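PDB 3OOS: Alpha/beta hydrolase family protein from Bacillus anthracis, which probably acts as a hydrolase of the alpha/beta fold family, cleaving a substrate that has not been identified. Local coordinates for residues 29-35 / 54-60; 102-106 / 119-125. All blocks are in the same frame, centred on the assembly; numbering follows the deposited sequence.

Contact 1. Residues 29-35 / 54-60. With SO4 (sulfate ion), chain B.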
# COMPACT_ATOMS: atom_id res chain seq x y z
N THR A 29 4.83 -2.09 3.39
CA THR A 29 4.41 -0.87 4.06
C THR A 29 3.37 -0.14 3.21
O THR A 29 2.99 -0.62 2.15
CB THR A 29 5.62 0.04 4.46
OG1 THR A 29 5.21 1.00 5.44
CG2 THR A 29 6.22 0.75 3.25
N HIS A 30 2.91 1.00 3.71
CA HIS A 30 1.95 1.83 3.01
C HIS A 30 2.44 3.26 3.09
O HIS A 30 3.26 3.59 3.94
CB HIS A 30 0.57 1.70 3.65
CG HIS A 30 -0.51 2.39 2.88
ND1 HIS A 30 -0.96 3.65 3.21
CD2 HIS A 30 -1.22 2.00 1.80
CE1 HIS A 30 -1.90 4.01 2.35
NE2 HIS A 30 -2.08 3.03 1.49
N LEU A 31 1.96 4.11 2.19
CA LEU A 31 2.46 5.48 2.11
C LEU A 31 2.01 6.39 3.27
O LEU A 31 2.71 7.35 3.61
CB LEU A 31 2.08 6.11 0.77
CG LEU A 31 2.83 7.39 0.39
CD1 LEU A 31 4.34 7.16 0.39
CD2 LEU A 31 2.35 7.86 -0.97
N TYR A 32 0.86 6.09 3.87
CA TYR A 32 0.35 6.94 4.95
C TYR A 32 -0.50 6.19 5.98
O TYR A 32 -1.60 6.60 6.31
CB TYR A 32 -0.40 8.17 4.40
CG TYR A 32 -1.29 7.91 3.20
CD1 TYR A 32 -2.55 7.34 3.35
CD2 TYR A 32 -0.88 8.27 1.92
CE1 TYR A 32 -3.38 7.12 2.26
CE2 TYR A 32 -1.70 8.06 0.81
CZ TYR A 32 -2.94 7.48 0.99
OH TYR A 32 -3.76 7.26 -0.10
N SER A 33 0.05 5.08 6.48
CA SER A 33 -0.63 4.26 7.49
C SER A 33 0.33 3.86 8.59
O SER A 33 1.53 3.69 8.36
CB SER A 33 -1.22 3.00 6.86
OG SER A 33 -2.13 3.30 5.83
N GLU A 34 -0.21 3.69 9.80
CA GLU A 34 0.59 3.16 10.90
C GLU A 34 0.02 1.85 11.42
O GLU A 34 -1.19 1.70 11.55
CB GLU A 34 0.75 4.19 12.02
CG GLU A 34 -0.54 4.68 12.66
CD GLU A 34 -0.33 5.83 13.63
OE1 GLU A 34 0.83 6.18 13.92
OE2 GLU A 34 -1.34 6.39 14.10
N TYR A 35 0.91 0.92 11.73
CA TYR A 35 0.55 -0.43 12.11
C TYR A 35 0.86 -0.72 13.58
O TYR A 35 1.61 0.00 14.22
CB TYR A 35 1.32 -1.44 11.24
CG TYR A 35 1.16 -1.23 9.75
CD1 TYR A 35 -0.01 -1.62 9.10
CD2 TYR A 35 2.18 -0.67 8.99
CE1 TYR A 35 -0.16 -1.45 7.73
CE2 TYR A 35 2.04 -0.49 7.62
CZ TYR A 35 0.87 -0.88 6.99
OH TYR A 35 0.72 -0.72 5.64
N LEU A 54 6.81 -5.73 8.24
CA LEU A 54 5.75 -4.73 8.15
C LEU A 54 6.23 -3.45 8.83
O LEU A 54 6.29 -3.38 10.06
CB LEU A 54 4.47 -5.26 8.80
CG LEU A 54 3.22 -4.37 8.81
CD1 LEU A 54 2.72 -4.11 7.40
CD2 LEU A 54 2.13 -5.02 9.66
N VAL A 55 6.59 -2.46 8.02
CA VAL A 55 7.31 -1.28 8.50
C VAL A 55 6.42 -0.07 8.82
O VAL A 55 5.54 0.30 8.04
CB VAL A 55 8.41 -0.85 7.49
CG1 VAL A 55 9.19 0.37 7.98
CG2 VAL A 55 9.36 -2.01 7.22
N ASN A 56 6.67 0.52 9.99
CA ASN A 56 6.16 1.85 10.31
C ASN A 56 7.15 2.91 9.83
O ASN A 56 8.29 2.97 10.29
CB ASN A 56 5.89 1.99 11.82
CG ASN A 56 4.49 1.56 12.22
OD1 ASN A 56 4.24 1.20 13.38
ND2 ASN A 56 3.56 1.60 11.28
N LEU A 57 6.71 3.73 8.87
CA LEU A 57 7.57 4.75 8.28
C LEU A 57 7.77 5.93 9.24
O LEU A 57 7.20 5.95 10.33
CB LEU A 57 7.00 5.23 6.94
CG LEU A 57 6.91 4.16 5.85
CD1 LEU A 57 6.23 4.74 4.62
CD2 LEU A 57 8.28 3.59 5.51
N LYS A 58 8.59 6.89 8.83
CA LYS A 58 8.77 8.13 9.58
C LYS A 58 7.39 8.73 9.87
O LYS A 58 6.55 8.82 8.97
CB LYS A 58 9.62 9.11 8.77
CG LYS A 58 10.22 10.30 9.54
CD LYS A 58 11.44 9.90 10.40
CE LYS A 58 12.65 9.46 9.58
NZ LYS A 58 13.30 10.60 8.87
N GLY A 59 7.15 9.10 11.12
CA GLY A 59 5.88 9.68 11.54
C GLY A 59 4.78 8.67 11.87
O GLY A 59 3.64 9.06 12.14
N CYS A 60 5.12 7.38 11.85
CA CYS A 60 4.15 6.31 12.07
C CYS A 60 4.48 5.49 13.31
O CYS A 60 5.63 5.09 13.50
CB CYS A 60 4.12 5.36 10.88
SG CYS A 60 3.77 6.14 9.32
S SO4 B . -5.21 3.94 0.11
O1 SO4 B . -5.56 5.34 0.36
O2 SO4 B . -6.17 3.36 -0.81
O3 SO4 B . -3.86 3.87 -0.43
O4 SO4 B . -5.26 3.22 1.38
O HOH W 1 4.10 2.98 7.77
O HOH W 2 1.48 8.80 13.90
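Val-55 O takes a 2.7 Å hydrogen bond from Thr-29 OG1, has a water within hydrogen-bonding distance, and is faced by the edge of the Tyr-35 ring. The threonine hydroxyl gets there because OG1 stands opposite the backbone N (chi1 -163°), and it donates from 31° off the carbonyl plane. The water accepts from Leu-57 N and sits between Ser-33 O and Val-55 O, bridging two segments that share no direct backbone hydrogen bond.

Leu-54 lays CD1 squarely over one face of the Tyr-35 ring, 3.6 Å from its centroid, a CH-pi contact. The Asn-56 amide lies beside the same tyrosine, its plane only 11° from that of the ring. Leu-57 brings CD1 to 3.3 Å from His-30 O, and Cys-60 CB packs against Glu-34 CB at 3.7 Å. A second water joins Glu-34 OE1 to Gly-59 O, and that carboxylate oxygen also accepts from Gly-61 N.

His-30 NE2 bonds O3 and Tyr-32 OH bonds O1 of a sulfate ion, probably from the crystallisation liquor, both at 2.7 Å. Ser-99 OG and Ala-100 N, in a probable nucleophile elbow, are also hydrogen-bonded to it. Helix 74-87 packs on Val-55 and Leu-57, helix 100-112 lies against Thr-29 and Leu-31, and strand 33-34 pairs with strand 194-195.

Contact 2. Residues 102-106 / 119-125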
# COMPACT_ATOMS: atom_id res chain seq x y z
N GLY A 102 1.27 0.61 -3.36
CA GLY A 102 1.66 0.12 -4.68
C GLY A 102 2.43 1.16 -5.47
O GLY A 102 3.39 0.84 -6.18
N MSE A 103 2.03 2.42 -5.34
CA MSE A 103 2.76 3.52 -5.96
C MSE A 103 4.16 3.59 -5.37
O MSE A 103 5.14 3.77 -6.09
CB MSE A 103 2.02 4.84 -5.78
CG MSE A 103 0.65 4.86 -6.43
SE MSE A 103 -0.36 6.44 -5.95
CE MSE A 103 -2.10 5.82 -6.56
N LEU A 104 4.25 3.43 -4.05
CA LEU A 104 5.54 3.40 -3.37
C LEU A 104 6.42 2.25 -3.88
O LEU A 104 7.63 2.43 -4.07
CB LEU A 104 5.35 3.32 -1.85
CG LEU A 104 6.60 3.36 -0.97
CD1 LEU A 104 7.41 4.65 -1.18
CD2 LEU A 104 6.20 3.20 0.49
N ALA A 105 5.81 1.09 -4.13
CA ALA A 105 6.50 -0.06 -4.73
C ALA A 105 7.15 0.29 -6.07
O ALA A 105 8.29 -0.10 -6.33
CB ALA A 105 5.54 -1.24 -4.89
N LEU A 106 6.41 1.01 -6.90
CA LEU A 106 6.91 1.41 -8.21
C LEU A 106 8.09 2.36 -8.08
O LEU A 106 9.06 2.24 -8.83
CB LEU A 106 5.79 2.03 -9.06
CG LEU A 106 4.62 1.10 -9.40
CD1 LEU A 106 3.50 1.87 -10.09
CD2 LEU A 106 5.05 -0.11 -10.26
N ILE A 119 8.78 -6.89 -7.01
CA ILE A 119 7.73 -6.05 -6.44
C ILE A 119 6.37 -6.70 -6.62
O ILE A 119 6.12 -7.39 -7.62
CB ILE A 119 7.72 -4.60 -7.00
CG1 ILE A 119 7.67 -4.59 -8.53
CG2 ILE A 119 8.92 -3.81 -6.45
CD1 ILE A 119 7.51 -3.21 -9.16
N ILE A 120 5.51 -6.51 -5.63
CA ILE A 120 4.10 -6.87 -5.71
C ILE A 120 3.33 -5.56 -5.60
O ILE A 120 3.54 -4.79 -4.67
CB ILE A 120 3.68 -7.88 -4.62
CG1 ILE A 120 4.23 -9.27 -4.93
CG2 ILE A 120 2.16 -7.97 -4.50
CD1 ILE A 120 5.47 -9.64 -4.20
N VAL A 121 2.46 -5.31 -6.58
CA VAL A 121 1.83 -4.00 -6.74
C VAL A 121 0.33 -4.15 -6.93
O VAL A 121 -0.13 -4.61 -7.98
CB VAL A 121 2.43 -3.22 -7.95
CG1 VAL A 121 1.87 -1.80 -8.01
CG2 VAL A 121 3.96 -3.19 -7.89
N GLY A 122 -0.44 -3.76 -5.92
CA GLY A 122 -1.90 -3.91 -5.96
C GLY A 122 -2.65 -2.61 -6.08
O GLY A 122 -2.29 -1.62 -5.44
N GLY A 123 -3.70 -2.61 -6.91
CA GLY A 123 -4.62 -1.48 -7.02
C GLY A 123 -3.97 -0.11 -7.15
O GLY A 123 -4.43 0.86 -6.54
N ALA A 124 -2.91 -0.03 -7.94
CA ALA A 124 -2.14 1.21 -8.04
C ALA A 124 -2.23 1.85 -9.42
O ALA A 124 -3.06 1.48 -10.25
CB ALA A 124 -0.69 0.96 -7.63
N ALA A 125 -1.37 2.85 -9.64
CA ALA A 125 -1.30 3.54 -10.92
C ALA A 125 0.12 4.02 -11.11
O ALA A 125 0.83 4.26 -10.13
CB ALA A 125 -2.28 4.70 -10.95
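Helix 102-106 runs over strand 119-122 at an axis distance of 7.4 Å, the two directions 144° apart, and the backbones come nearest where Gly-102 CA stands 4.6 Å from Val-121 CA. With no side chain at Gly-102, its backbone lies directly against Ala-124 CB and Val-121 CG1.

Val-121 fills the middle of the interface with both its branches. CG1, opposite the backbone N (chi1 -174°), reaches to 3.6 Å from Gly-102 O. CG2 turns instead to the next helical turn, where it meets Ala-105 CB at 3.9 Å and Leu-106 CD2. Leu-106 in turn splits its two methyls: CD2 also touches Ile-119 CD1 at 4.1 Å, the two side chains crossing at about a right angle, whereas CD1 reaches past the strand end to Ala-125 O at 3.6 Å. Ile-119 adds its CG2 methyl beside Ala-105 O. Beyond the strand, Gly-123 takes a positive phi, and the chain then brings Ala-124 CB against the peptide between Gly-102 and Met-103. Selenomethionine Met-103 runs out extended past Ala-125, its CG 3.8 Å from Ala-125 O, towards Tyr-130 and Tyr-211. Two polar atoms of Ala-125 fare differently in this greasy setting: its O accepts from Tyr-211 OH, while its buried N finds no partner in the model.

No hydrogen bond crosses between the two segments. Small residues and the methyls of branched side chains make the contact, so the helix is held on the strand by close apolar fit, as suits the returning half of a beta-alpha-beta crossover.

Contact 1 closes along the chain before contact 2 opens, and their centres lie 15 Å apart. Both reach the same mixed eight-stranded sheet: residues 54-60 lead out of strand 51-55, residues 29-35 follow strand 25-28, and residues 119-125 end strand 116-122. Helix 100-112 is the bridge between them, since Leu-104, which takes no part in contact 2, puts CD2 3.7 Å from Thr-29 CG2 and packs against Leu-31 as well. That helix follows Ser-99 of the probable nucleophile elbow. Contact 2 seats it on the next strand, while contact 1 supplies His-30 and Tyr-32 to the neighbouring sulfate site, consistent with an alpha/beta-hydrolase active-site pocket.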